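Local coordinates for VP1 (Merkel cell polyomavirus, PDB 4FMH), which forms the pentameric building units of the viral capsid and binds sialylated glycans on host cells, at residues B[95-100]-B[278-283]. Numbering follows the deposited sequence.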
loop_
_atom_site.group_PDB
_atom_site.type_symbol
_atom_site.label_atom_id
_atom_site.label_comp_id
_atom_site.label_asym_id
_atom_site.label_seq_id
_atom_site.Cartn_x
_atom_site.Cartn_y
_atom_site.Cartn_z
ATOM N N ILE B 95 -29.462 6.942 0.863
ATOM C CA ILE B 95 -29.024 5.944 -0.122
ATOM C C ILE B 95 -27.560 6.069 -0.560
ATOM O O ILE B 95 -26.935 5.075 -0.940
ATOM C CB ILE B 95 -29.981 5.846 -1.342
ATOM C CG1 ILE B 95 -29.917 7.111 -2.216
ATOM C CG2 ILE B 95 -31.415 5.539 -0.863
ATOM C CD1 ILE B 95 -30.776 7.027 -3.483
ATOM N N SER B 96 -27.018 7.280 -0.495
ATOM C CA SER B 96 -25.611 7.502 -0.827
ATOM C C SER B 96 -25.112 8.787 -0.200
ATOM O O SER B 96 -25.904 9.649 0.189
ATOM C CB SER B 96 -25.396 7.545 -2.346
ATOM O OG SER B 96 -26.175 8.566 -2.949
ATOM N N VAL B 97 -23.790 8.901 -0.102
ATOM C CA VAL B 97 -23.154 10.086 0.441
ATOM C C VAL B 97 -21.857 10.374 -0.305
ATOM O O VAL B 97 -21.106 9.453 -0.647
ATOM C CB VAL B 97 -22.895 9.959 1.979
ATOM C CG1 VAL B 97 -22.049 8.724 2.308
ATOM C CG2 VAL B 97 -22.251 11.229 2.544
ATOM N N LYS B 98 -21.623 11.652 -0.572
ATOM C CA LYS B 98 -20.317 12.136 -0.992
ATOM C C LYS B 98 -19.740 12.861 0.203
ATOM O O LYS B 98 -20.358 13.785 0.740
ATOM C CB LYS B 98 -20.422 13.107 -2.171
ATOM C CG LYS B 98 -20.721 12.458 -3.501
ATOM C CD LYS B 98 -20.528 13.460 -4.622
ATOM C CE LYS B 98 -20.441 12.776 -5.970
ATOM N NZ LYS B 98 -20.247 13.781 -7.049
ATOM N N THR B 99 -18.553 12.446 0.624
ATOM C CA THR B 99 -17.938 13.034 1.803
ATOM C C THR B 99 -16.463 13.303 1.537
ATOM O O THR B 99 -15.805 12.545 0.826
ATOM C CB THR B 99 -18.176 12.161 3.079
ATOM O OG1 THR B 99 -17.630 12.806 4.235
ATOM C CG2 THR B 99 -17.571 10.759 2.931
ATOM N N GLU B 100 -15.961 14.401 2.096
ATOM C CA GLU B 100 -14.600 14.844 1.843
ATOM C C GLU B 100 -14.033 15.511 3.081
ATOM O O GLU B 100 -14.726 16.299 3.740
ATOM C CB GLU B 100 -14.602 15.837 0.671
ATOM C CG GLU B 100 -13.225 16.346 0.242
ATOM C CD GLU B 100 -13.226 16.844 -1.192
ATOM O OE1 GLU B 100 -13.622 16.069 -2.085
ATOM O OE2 GLU B 100 -12.840 18.007 -1.429
ATOM N N PHE B 278 -20.214 16.735 3.891
ATOM C CA PHE B 278 -21.130 15.664 3.510
ATOM C C PHE B 278 -22.209 16.180 2.566
ATOM O O PHE B 278 -22.797 17.247 2.799
ATOM C CB PHE B 278 -21.871 15.098 4.722
ATOM C CG PHE B 278 -20.985 14.605 5.817
ATOM C CD1 PHE B 278 -20.492 15.482 6.777
ATOM C CD2 PHE B 278 -20.694 13.248 5.928
ATOM C CE1 PHE B 278 -19.686 15.025 7.808
ATOM C CE2 PHE B 278 -19.887 12.775 6.962
ATOM C CZ PHE B 278 -19.392 13.664 7.906
ATOM N N ASN B 279 -22.470 15.404 1.517
ATOM C CA ASN B 279 -23.664 15.565 0.682
ATOM C C ASN B 279 -24.398 14.218 0.619
ATOM O O ASN B 279 -23.954 13.296 -0.064
ATOM C CB ASN B 279 -23.293 16.060 -0.726
ATOM C CG ASN B 279 -24.509 16.491 -1.549
ATOM O OD1 ASN B 279 -25.550 15.840 -1.540
ATOM N ND2 ASN B 279 -24.370 17.592 -2.269
ATOM N N VAL B 280 -25.518 14.115 1.338
ATOM C CA VAL B 280 -26.265 12.865 1.460
ATOM C C VAL B 280 -27.505 12.890 0.577
ATOM O O VAL B 280 -28.281 13.833 0.629
ATOM C CB VAL B 280 -26.693 12.606 2.929
ATOM C CG1 VAL B 280 -27.474 11.304 3.046
ATOM C CG2 VAL B 280 -25.476 12.583 3.846
ATOM N N THR B 281 -27.678 11.851 -0.237
ATOM C CA THR B 281 -28.868 11.702 -1.069
ATOM C C THR B 281 -29.859 10.804 -0.352
ATOM O O THR B 281 -29.504 9.712 0.096
ATOM C CB THR B 281 -28.526 11.097 -2.455
ATOM O OG1 THR B 281 -27.614 11.961 -3.137
ATOM C CG2 THR B 281 -29.777 10.923 -3.317
ATOM N N LEU B 282 -31.101 11.270 -0.244
ATOM C CA LEU B 282 -32.149 10.493 0.403
ATOM C C LEU B 282 -33.370 10.339 -0.499
ATOM O O LEU B 282 -33.657 11.200 -1.331
ATOM C CB LEU B 282 -32.551 11.108 1.750
ATOM C CG LEU B 282 -31.434 11.429 2.753
ATOM C CD1 LEU B 282 -31.024 12.884 2.624
ATOM C CD2 LEU B 282 -31.889 11.141 4.178
ATOM N N ARG B 283 -34.075 9.226 -0.336
ATOM C CA ARG B 283 -35.319 8.997 -1.063
ATOM C C ARG B 283 -36.431 8.634 -0.084
ATOM O O ARG B 283 -36.161 8.194 1.035
ATOM C CB ARG B 283 -35.146 7.888 -2.107
ATOM C CG ARG B 283 -34.900 6.511 -1.509
ATOM C CD ARG B 283 -34.777 5.441 -2.562
ATOM N NE ARG B 283 -34.348 4.185 -1.957
ATOM C CZ ARG B 283 -33.773 3.187 -2.617
ATOM N NH1 ARG B 283 -33.559 3.283 -3.920
ATOM N NH2 ARG B 283 -33.412 2.091 -1.968
#
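Thr99 OG1 sits over one face of the Phe278 ring, 3.5 Å from CD2, while Val97 CG2 approaches the ring edge near its plane. Ile95 CG2 lies over one face of the Arg283 guanidinium, offset toward its rim and 3.4 Å from NE. Both flat groups belong to strand 269-287, and the residues that meet them belong to strand 89-101, its antiparallel neighbour in the jelly roll of VP1. A classic beta bulge interrupts the pairing, with Ile95 and Ser96 both facing Thr281. The bulge is gripped by two backbone bonds, Ile95 N to Thr281 O and Thr281 N to Ser96 O. The first is nearly straight, with 173° at the hydrogen. Beyond it, Lys98 and Asn279 form a hydrogen-bonded pair through both backbone N-H groups. Val97 with Val280 and Thr99 with Phe278 are non-hydrogen-bonded pairs.

Val97, Thr99, Phe278 and Val280 point to the same side of the sheet. Val97 CG2 meets Val280 CG2 at 3.7 Å. Phe135 covers Val97, Thr99 and Phe278, and strand 250-263 packs on Phe278 and Val280. The hydroxyl of Thr99 is anti to the backbone N (chi1 -176°), which carries OG1 over the ring. There it also hydrogen-bonds Tyr277 O and Arg276 NH1.

The other side carries Ser96, Lys98, Asn279 and Thr281. Ser96 OG lies 3.5 Å from Thr281 CB, while Thr281 OG1 hydrogen-bonds Gln23 of strand 11-28. Lys98 extends away from this strand pair to Asn230 O. The Arg283 chain crosses Ile95 at about a right angle, and its NE forms a salt bridge with Glu93. At the bulge, Thr281 CG2 touches both CG1 and CD1 of Ile95, each at 4.0 Å.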